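Local coordinates for translation initiation factor eif-2b-like protein (Chaetomium thermophilum, PDB 4ZEO) that is the delta subunit of eIF2B, the decameric GDP-GTP exchange factor of eIF2, and so probably takes part in translation initiation, at residues K153-A158 / N210-Y215; A184-I189 / E255-L260. All coordinates share one frame; numbering follows the deposited sequence.

Contact 1 (K153-A158 / N210-Y215); sequences KDVHPA and NPQIEY
Gln-212 reaches out of helix 200-219 and clasps the backbone of the loop at Asp-154 to His-156, in the N-terminal helical domain that eIF2B alpha, beta and delta subunits carry ahead of their Rossmann-like domain. The loop ends in a helix N-cap: His-156 is the capping residue of helix 157-168, and its ND1 accepts from the N of Ala-158.

The amide of Gln-212 uses both its ends. Gln-212 OE1 accepts from His-156 N at 2.8 Å, with an N-H...O angle of 160°, the donor tilted from the carbonyl plane. Gln-212 NE2 gives a hydrogen to Asp-154 O at 2.9 Å. Two bonds to backbone groups two residues apart fix the rotation of the amide, and a further bond from NE2 to Val-208 O, one turn back in its own helix, secures the same end. A bend in the side chain at chi2 (-58°) turns the amide to the loop.

Val-155 runs past Gln-212 in the opposite sense and crosses Tyr-215 at about a right angle. With CG1 anti to the backbone N (chi1 -179°), the two methyls divide the work: CG1 of Val-155 sits over one face of the Tyr-215 ring in a CH-pi contact, 4.2 Å from the centroid and off-centre, while Val-155 CG2 packs on Tyr-215 CB at 3.7 Å. Leu-160 also touches Val-155, and Val-159 touches Tyr-215, so the first turn of helix 157-168 extends this apolar patch.

On the exposed flank, Asp-154 meets Pro-211 through its methylene alone. The imidazole of His-156 leads away from helix 200-219, its NE2 bonded to Ser-191 OG, but His-156 CB stays 3.7 Å from Gln-212 OE1.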
ATOM      1  N   LYS A 153      16.246  -1.168 -24.462  1.00 96.24           N
ATOM      2  CA  LYS A 153      17.305  -0.252 -24.034  1.00 90.45           C
ATOM      3  C   LYS A 153      18.200  -0.831 -22.945  1.00 86.35           C
ATOM      4  O   LYS A 153      18.836  -1.873 -23.126  1.00 89.85           O
ATOM      5  CB  LYS A 153      16.707   1.075 -23.550  1.00 87.42           C
ATOM      6  CG  LYS A 153      15.637   1.617 -24.464  1.00 90.43           C
ATOM      7  CD  LYS A 153      15.569   3.128 -24.418  1.00 90.49           C
ATOM      8  CE  LYS A 153      15.351   3.620 -23.008  1.00 86.29           C
ATOM      9  NZ  LYS A 153      15.195   5.096 -23.002  1.00 86.11           N
ATOM     10  N   ASP A 154      18.268  -0.110 -21.830  1.00 79.30           N
ATOM     11  CA  ASP A 154      19.046  -0.526 -20.665  1.00 74.47           C
ATOM     12  C   ASP A 154      18.152  -1.238 -19.645  1.00 65.98           C
ATOM     13  O   ASP A 154      18.594  -1.621 -18.564  1.00 64.20           O
ATOM     14  CB  ASP A 154      19.680   0.693 -19.990  1.00 74.50           C
ATOM     15  CG  ASP A 154      21.004   1.071 -20.595  1.00 78.14           C
ATOM     16  OD1 ASP A 154      21.743   0.169 -21.046  1.00 79.38           O
ATOM     17  OD2 ASP A 154      21.330   2.279 -20.566  1.00 79.66           O
ATOM     18  N   VAL A 155      16.870  -1.335 -19.966  1.00 60.46           N
ATOM     19  CA  VAL A 155      15.908  -1.902 -19.048  1.00 54.00           C
ATOM     20  C   VAL A 155      16.082  -3.405 -18.907  1.00 52.72           C
ATOM     21  O   VAL A 155      16.095  -4.131 -19.894  1.00 55.74           O
ATOM     22  CB  VAL A 155      14.471  -1.569 -19.498  1.00 52.83           C
ATOM     23  CG1 VAL A 155      13.444  -2.130 -18.527  1.00 50.02           C
ATOM     24  CG2 VAL A 155      14.325  -0.053 -19.616  1.00 51.13           C
ATOM     25  N   HIS A 156      16.198  -3.860 -17.665  1.00 47.11           N
ATOM     26  CA  HIS A 156      16.264  -5.272 -17.371  1.00 47.72           C
ATOM     27  C   HIS A 156      14.910  -5.922 -17.718  1.00 50.49           C
ATOM     28  O   HIS A 156      13.860  -5.331 -17.472  1.00 50.15           O
ATOM     29  CB  HIS A 156      16.604  -5.467 -15.888  1.00 44.45           C
ATOM     30  CG  HIS A 156      16.962  -6.872 -15.524  1.00 46.43           C
ATOM     31  ND1 HIS A 156      16.014  -7.865 -15.344  1.00 46.68           N
ATOM     32  CD2 HIS A 156      18.162  -7.464 -15.325  1.00 46.79           C
ATOM     33  CE1 HIS A 156      16.619  -8.992 -15.034  1.00 47.98           C
ATOM     34  NE2 HIS A 156      17.928  -8.776 -15.014  1.00 47.80           N
ATOM     35  N   PRO A 157      14.920  -7.146 -18.277  1.00 53.96           N
ATOM     36  CA  PRO A 157      13.627  -7.752 -18.625  1.00 55.12           C
ATOM     37  C   PRO A 157      12.650  -7.908 -17.445  1.00 55.63           C
ATOM     38  O   PRO A 157      11.445  -7.775 -17.648  1.00 58.07           O
ATOM     39  CB  PRO A 157      14.030  -9.122 -19.210  1.00 57.38           C
ATOM     40  CG  PRO A 157      15.420  -9.363 -18.719  1.00 57.76           C
ATOM     41  CD  PRO A 157      16.043  -7.999 -18.712  1.00 56.21           C
ATOM     42  N   ALA A 158      13.148  -8.164 -16.240  1.00 52.65           N
ATOM     43  CA  ALA A 158      12.269  -8.278 -15.086  1.00 48.70           C
ATOM     44  C   ALA A 158      11.537  -6.960 -14.840  1.00 47.14           C
ATOM     45  O   ALA A 158      10.344  -6.950 -14.530  1.00 48.87           O
ATOM     46  CB  ALA A 158      13.054  -8.699 -13.859  1.00 44.64           C
ATOM     47  N   ASN A 210      19.032   3.730 -12.296  1.00 35.41           N
ATOM     48  CA  ASN A 210      18.242   4.873 -12.746  1.00 35.86           C
ATOM     49  C   ASN A 210      17.489   4.624 -14.067  1.00 39.19           C
ATOM     50  O   ASN A 210      16.355   5.067 -14.195  1.00 39.80           O
ATOM     51  CB  ASN A 210      19.127   6.137 -12.862  1.00 36.35           C
ATOM     52  CG  ASN A 210      19.335   6.828 -11.532  1.00 36.44           C
ATOM     53  OD1 ASN A 210      18.874   6.347 -10.483  1.00 34.42           O
ATOM     54  ND2 ASN A 210      20.083   7.923 -11.546  1.00 33.22           N
ATOM     55  N   PRO A 211      18.104   3.922 -15.048  1.00 41.56           N
ATOM     56  CA  PRO A 211      17.298   3.593 -16.239  1.00 42.40           C
ATOM     57  C   PRO A 211      16.052   2.747 -15.933  1.00 43.29           C
ATOM     58  O   PRO A 211      15.037   2.939 -16.614  1.00 46.20           O
ATOM     59  CB  PRO A 211      18.282   2.833 -17.116  1.00 43.44           C
ATOM     60  CG  PRO A 211      19.591   3.462 -16.773  1.00 44.30           C
ATOM     61  CD  PRO A 211      19.535   3.637 -15.284  1.00 42.78           C
ATOM     62  N   GLN A 212      16.121   1.841 -14.958  1.00 40.71           N
ATOM     63  CA  GLN A 212      14.938   1.069 -14.556  1.00 38.62           C
ATOM     64  C   GLN A 212      13.872   1.991 -13.943  1.00 38.07           C
ATOM     65  O   GLN A 212      12.692   1.882 -14.235  1.00 40.64           O
ATOM     66  CB  GLN A 212      15.298  -0.044 -13.551  1.00 34.93           C
ATOM     67  CG  GLN A 212      16.621  -0.728 -13.798  1.00 34.60           C
ATOM     68  CD  GLN A 212      16.745  -1.375 -15.168  1.00 37.27           C
ATOM     69  OE1 GLN A 212      15.764  -1.840 -15.755  1.00 38.57           O
ATOM     70  NE2 GLN A 212      17.961  -1.359 -15.710  1.00 37.45           N
ATOM     71  N   ILE A 213      14.293   2.894 -13.074  1.00 37.76           N
ATOM     72  CA  ILE A 213      13.372   3.842 -12.453  1.00 35.81           C
ATOM     73  C   ILE A 213      12.705   4.737 -13.500  1.00 38.59           C
ATOM     74  O   ILE A 213      11.509   4.994 -13.441  1.00 38.81           O
ATOM     75  CB  ILE A 213      14.099   4.716 -11.423  1.00 35.39           C
ATOM     76  CG1 ILE A 213      14.756   3.816 -10.373  1.00 34.95           C
ATOM     77  CG2 ILE A 213      13.139   5.714 -10.761  1.00 32.81           C
ATOM     78  CD1 ILE A 213      15.527   4.556  -9.326  1.00 33.65           C
ATOM     79  N   GLU A 214      13.482   5.198 -14.465  1.00 41.09           N
ATOM     80  CA  GLU A 214      12.959   6.070 -15.496  1.00 46.96           C
ATOM     81  C   GLU A 214      11.932   5.334 -16.329  1.00 46.79           C
ATOM     82  O   GLU A 214      10.908   5.901 -16.710  1.00 48.13           O
ATOM     83  CB  GLU A 214      14.083   6.584 -16.412  1.00 55.13           C
ATOM     84  CG  GLU A 214      14.864   7.765 -15.846  1.00 61.85           C
ATOM     85  CD  GLU A 214      16.048   8.187 -16.716  1.00 69.90           C
ATOM     86  OE1 GLU A 214      17.118   8.511 -16.158  1.00 71.70           O
ATOM     87  OE2 GLU A 214      15.897   8.219 -17.961  1.00 76.03           O
ATOM     88  N   TYR A 215      12.207   4.066 -16.607  1.00 43.04           N
ATOM     89  CA  TYR A 215      11.269   3.284 -17.361  1.00 42.45           C
ATOM     90  C   TYR A 215       9.954   3.091 -16.602  1.00 41.23           C
ATOM     91  O   TYR A 215       8.865   3.226 -17.181  1.00 41.70           O
ATOM     92  CB  TYR A 215      11.873   1.939 -17.725  1.00 43.55           C
ATOM     93  CG  TYR A 215      10.859   1.016 -18.312  1.00 46.93           C
ATOM     94  CD1 TYR A 215      10.434   1.176 -19.622  1.00 50.44           C
ATOM     95  CD2 TYR A 215      10.283   0.009 -17.551  1.00 45.95           C
ATOM     96  CE1 TYR A 215       9.490   0.338 -20.171  1.00 51.39           C
ATOM     97  CE2 TYR A 215       9.330  -0.832 -18.092  1.00 47.61           C
ATOM     98  CZ  TYR A 215       8.936  -0.661 -19.398  1.00 50.16           C
ATOM     99  OH  TYR A 215       7.987  -1.495 -19.937  1.00 52.87           O
TER

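Contact 2 (A184-I189 / E255-L260)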
ATOM      1  N   ALA A 184      11.920  -7.239  -8.912  1.00 39.60           N
ATOM      2  CA  ALA A 184      12.575  -7.033 -10.197  1.00 40.03           C
ATOM      3  C   ALA A 184      13.971  -6.449  -9.981  1.00 41.99           C
ATOM      4  O   ALA A 184      14.953  -6.876 -10.626  1.00 42.66           O
ATOM      5  CB  ALA A 184      11.747  -6.127 -11.093  1.00 38.40           C
ATOM      6  N   PHE A 185      14.053  -5.477  -9.075  1.00 40.77           N
ATOM      7  CA  PHE A 185      15.336  -4.865  -8.711  1.00 41.72           C
ATOM      8  C   PHE A 185      16.289  -5.922  -8.129  1.00 45.41           C
ATOM      9  O   PHE A 185      17.505  -5.874  -8.299  1.00 47.44           O
ATOM     10  CB  PHE A 185      15.148  -3.746  -7.681  1.00 39.00           C
ATOM     11  CG  PHE A 185      14.624  -2.470  -8.257  1.00 37.68           C
ATOM     12  CD1 PHE A 185      14.381  -2.346  -9.622  1.00 38.49           C
ATOM     13  CD2 PHE A 185      14.442  -1.357  -7.447  1.00 36.37           C
ATOM     14  CE1 PHE A 185      13.922  -1.137 -10.151  1.00 37.38           C
ATOM     15  CE2 PHE A 185      13.988  -0.148  -7.980  1.00 34.87           C
ATOM     16  CZ  PHE A 185      13.729  -0.043  -9.321  1.00 34.95           C
ATOM     17  N   ARG A 186      15.717  -6.875  -7.418  1.00 46.11           N
ATOM     18  CA  ARG A 186      16.500  -7.935  -6.846  1.00 49.95           C
ATOM     19  C   ARG A 186      17.208  -8.698  -7.973  1.00 52.88           C
ATOM     20  O   ARG A 186      18.403  -9.004  -7.891  1.00 54.22           O
ATOM     21  CB  ARG A 186      15.599  -8.838  -6.011  1.00 52.42           C
ATOM     22  CG  ARG A 186      16.315  -9.611  -4.948  1.00 56.40           C
ATOM     23  CD  ARG A 186      15.399 -10.595  -4.267  1.00 57.32           C
ATOM     24  NE  ARG A 186      16.110 -11.299  -3.216  1.00 59.37           N
ATOM     25  CZ  ARG A 186      16.862 -12.366  -3.454  1.00 63.09           C
ATOM     26  NH1 ARG A 186      16.977 -12.816  -4.697  1.00 63.13           N
ATOM     27  NH2 ARG A 186      17.491 -12.983  -2.461  1.00 67.57           N
ATOM     28  N   LYS A 187      16.462  -8.966  -9.039  1.00 53.96           N
ATOM     29  CA  LYS A 187      16.993  -9.658 -10.202  1.00 56.14           C
ATOM     30  C   LYS A 187      18.049  -8.798 -10.930  1.00 53.72           C
ATOM     31  O   LYS A 187      19.060  -9.305 -11.414  1.00 56.86           O
ATOM     32  CB  LYS A 187      15.848 -10.019 -11.144  1.00 57.97           C
ATOM     33  CG  LYS A 187      15.018 -11.206 -10.702  1.00 61.88           C
ATOM     34  CD  LYS A 187      13.978 -11.543 -11.752  1.00 64.92           C
ATOM     35  CE  LYS A 187      12.879 -12.464 -11.231  1.00 68.64           C
ATOM     36  NZ  LYS A 187      13.278 -13.902 -11.157  1.00 76.05           N
ATOM     37  N   VAL A 188      17.817  -7.489 -10.980  1.00 48.94           N
ATOM     38  CA  VAL A 188      18.749  -6.553 -11.612  1.00 46.04           C
ATOM     39  C   VAL A 188      20.113  -6.611 -10.922  1.00 49.31           C
ATOM     40  O   VAL A 188      21.146  -6.692 -11.584  1.00 51.75           O
ATOM     41  CB  VAL A 188      18.198  -5.114 -11.578  1.00 41.56           C
ATOM     42  CG1 VAL A 188      19.245  -4.113 -12.031  1.00 41.36           C
ATOM     43  CG2 VAL A 188      16.945  -5.009 -12.415  1.00 38.91           C
ATOM     44  N   ILE A 189      20.099  -6.620  -9.593  1.00 49.79           N
ATOM     45  CA  ILE A 189      21.314  -6.725  -8.805  1.00 52.90           C
ATOM     46  C   ILE A 189      22.022  -8.061  -9.028  1.00 59.36           C
ATOM     47  O   ILE A 189      23.246  -8.089  -9.196  1.00 61.21           O
ATOM     48  CB  ILE A 189      21.001  -6.555  -7.318  1.00 52.34           C
ATOM     49  CG1 ILE A 189      20.481  -5.145  -7.060  1.00 49.03           C
ATOM     50  CG2 ILE A 189      22.222  -6.820  -6.471  1.00 54.73           C
ATOM     51  CD1 ILE A 189      19.941  -4.952  -5.669  1.00 48.68           C
ATOM     52  N   GLU A 255      20.138  -8.908   0.717  1.00 63.40           N
ATOM     53  CA  GLU A 255      19.583  -9.165   2.033  1.00 66.83           C
ATOM     54  C   GLU A 255      18.865  -7.930   2.556  1.00 60.47           C
ATOM     55  O   GLU A 255      17.921  -8.028   3.327  1.00 58.70           O
ATOM     56  CB  GLU A 255      20.687  -9.600   2.991  1.00 76.21           C
ATOM     57  CG  GLU A 255      21.302 -10.909   2.538  1.00 86.32           C
ATOM     58  CD  GLU A 255      22.610 -11.253   3.229  1.00 97.02           C
ATOM     59  OE1 GLU A 255      22.945 -10.609   4.248  1.00100.95           O
ATOM     60  OE2 GLU A 255      23.297 -12.186   2.753  1.00103.74           O
ATOM     61  N   TRP A 256      19.276  -6.770   2.071  1.00 56.52           N
ATOM     62  CA  TRP A 256      18.597  -5.542   2.398  1.00 53.50           C
ATOM     63  C   TRP A 256      17.199  -5.450   1.743  1.00 50.05           C
ATOM     64  O   TRP A 256      16.250  -4.964   2.339  1.00 49.23           O
ATOM     65  CB  TRP A 256      19.476  -4.372   1.999  1.00 54.13           C
ATOM     66  CG  TRP A 256      18.847  -3.103   2.308  1.00 53.14           C
ATOM     67  CD1 TRP A 256      18.952  -2.396   3.463  1.00 55.14           C
ATOM     68  CD2 TRP A 256      17.938  -2.391   1.469  1.00 48.53           C
ATOM     69  NE1 TRP A 256      18.175  -1.265   3.385  1.00 53.14           N
ATOM     70  CE2 TRP A 256      17.538  -1.239   2.168  1.00 48.75           C
ATOM     71  CE3 TRP A 256      17.426  -2.615   0.189  1.00 48.51           C
ATOM     72  CZ2 TRP A 256      16.659  -0.295   1.633  1.00 48.55           C
ATOM     73  CZ3 TRP A 256      16.533  -1.672  -0.361  1.00 48.21           C
ATOM     74  CH2 TRP A 256      16.162  -0.529   0.370  1.00 49.88           C
ATOM     75  N   ILE A 257      17.089  -5.881   0.497  1.00 48.02           N
ATOM     76  CA  ILE A 257      15.799  -5.931  -0.187  1.00 44.22           C
ATOM     77  C   ILE A 257      14.842  -6.911   0.489  1.00 45.83           C
ATOM     78  O   ILE A 257      13.659  -6.626   0.656  1.00 43.81           O
ATOM     79  CB  ILE A 257      15.993  -6.299  -1.672  1.00 43.11           C
ATOM     80  CG1 ILE A 257      16.566  -5.076  -2.386  1.00 40.26           C
ATOM     81  CG2 ILE A 257      14.692  -6.744  -2.323  1.00 41.83           C
ATOM     82  CD1 ILE A 257      16.684  -5.210  -3.858  1.00 40.26           C
ATOM     83  N   ASP A 258      15.370  -8.071   0.856  1.00 48.87           N
ATOM     84  CA  ASP A 258      14.594  -9.108   1.501  1.00 53.35           C
ATOM     85  C   ASP A 258      14.110  -8.634   2.859  1.00 53.00           C
ATOM     86  O   ASP A 258      12.996  -8.911   3.277  1.00 50.76           O
ATOM     87  CB  ASP A 258      15.424 -10.386   1.638  1.00 58.45           C
ATOM     88  CG  ASP A 258      15.666 -11.062   0.304  1.00 60.57           C
ATOM     89  OD1 ASP A 258      15.072 -10.637  -0.707  1.00 56.39           O
ATOM     90  OD2 ASP A 258      16.456 -12.027   0.262  1.00 66.76           O
ATOM     91  N   PHE A 259      14.981  -7.921   3.544  1.00 54.18           N
ATOM     92  CA  PHE A 259      14.654  -7.347   4.818  1.00 54.56           C
ATOM     93  C   PHE A 259      13.546  -6.282   4.645  1.00 48.36           C
ATOM     94  O   PHE A 259      12.588  -6.228   5.414  1.00 49.70           O
ATOM     95  CB  PHE A 259      15.913  -6.742   5.433  1.00 59.11           C
ATOM     96  CG  PHE A 259      15.695  -6.138   6.771  1.00 64.47           C
ATOM     97  CD1 PHE A 259      15.834  -6.891   7.915  1.00 71.09           C
ATOM     98  CD2 PHE A 259      15.288  -4.813   6.880  1.00 64.16           C
ATOM     99  CE1 PHE A 259      15.623  -6.325   9.151  1.00 75.43           C
ATOM    100  CE2 PHE A 259      15.058  -4.249   8.107  1.00 67.32           C
ATOM    101  CZ  PHE A 259      15.234  -5.002   9.247  1.00 72.35           C
ATOM    102  N   LEU A 260      13.662  -5.458   3.622  1.00 41.89           N
ATOM    103  CA  LEU A 260      12.680  -4.412   3.406  1.00 41.32           C
ATOM    104  C   LEU A 260      11.297  -4.987   3.059  1.00 44.11           C
ATOM    105  O   LEU A 260      10.292  -4.567   3.621  1.00 44.21           O
ATOM    106  CB  LEU A 260      13.145  -3.463   2.306  1.00 37.64           C
ATOM    107  CG  LEU A 260      12.342  -2.165   2.236  1.00 35.77           C
ATOM    108  CD1 LEU A 260      12.712  -1.262   3.378  1.00 37.02           C
ATOM    109  CD2 LEU A 260      12.548  -1.449   0.931  1.00 32.54           C
TER
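Helix segments 184-189 and 255-260 run antiparallel, their N-to-C directions 171° apart and their axes 10.3 Å from each other at closest approach, with Arg-186 and Ile-257 level across the gap. Arg-186 and Asp-258 meet as a side-on salt bridge. The arginine chain, extended from CG to NE, crosses the aspartate at about a right angle, yet guanidinium and carboxylate lie nearly coplanar, 4° apart. Arg-186 NE bonds to Asp-258 OD1 at 2.8 Å and Arg-186 NH2 to Asp-258 OD2 at 3.1 Å, the second through the syn lone pair of OD2. Using both oxygens in this way holds the two flat groups against rotation.

The pair belongs to the helical bundle of the N-terminal domain, in which the long helix 246-277 packs along helix 174-191. Beside the salt bridge, Ile-257 points into the interface. With CG1 anti to the carbonyl carbon (chi1 -74°), Ile-257 sends its CD1 to CD1 of Ile-189, tip to tip at 3.7 Å. The CD1 of Ile-257 also comes 4.0 Å from Arg-186 N, against the backbone of the facing helix. Of the Phe-185 side chain, CB alone comes near that methyl, beside the backbone C, while the side chain packs on Leu-209 and Gln-212 of helix 200-219.

Overall arrangement
Both contacts lie in the helical domain on the same side of the chain's centre, about 15 Å apart between centres, and helix 174-191 links them. It faces helix 246-277 in contact 2, and its Val-188 CG2 packs on His-156 CB of contact 1 at 3.5 Å. Contact 1 is partly buried and fastens a loop near the start of the model to a helix, by amide-to-backbone bonds together with an aliphatic-aromatic patch. Contact 2 is more deeply buried and joins two helices through side chains: isoleucine packing, bordered by a charged pair on its partly exposed flank.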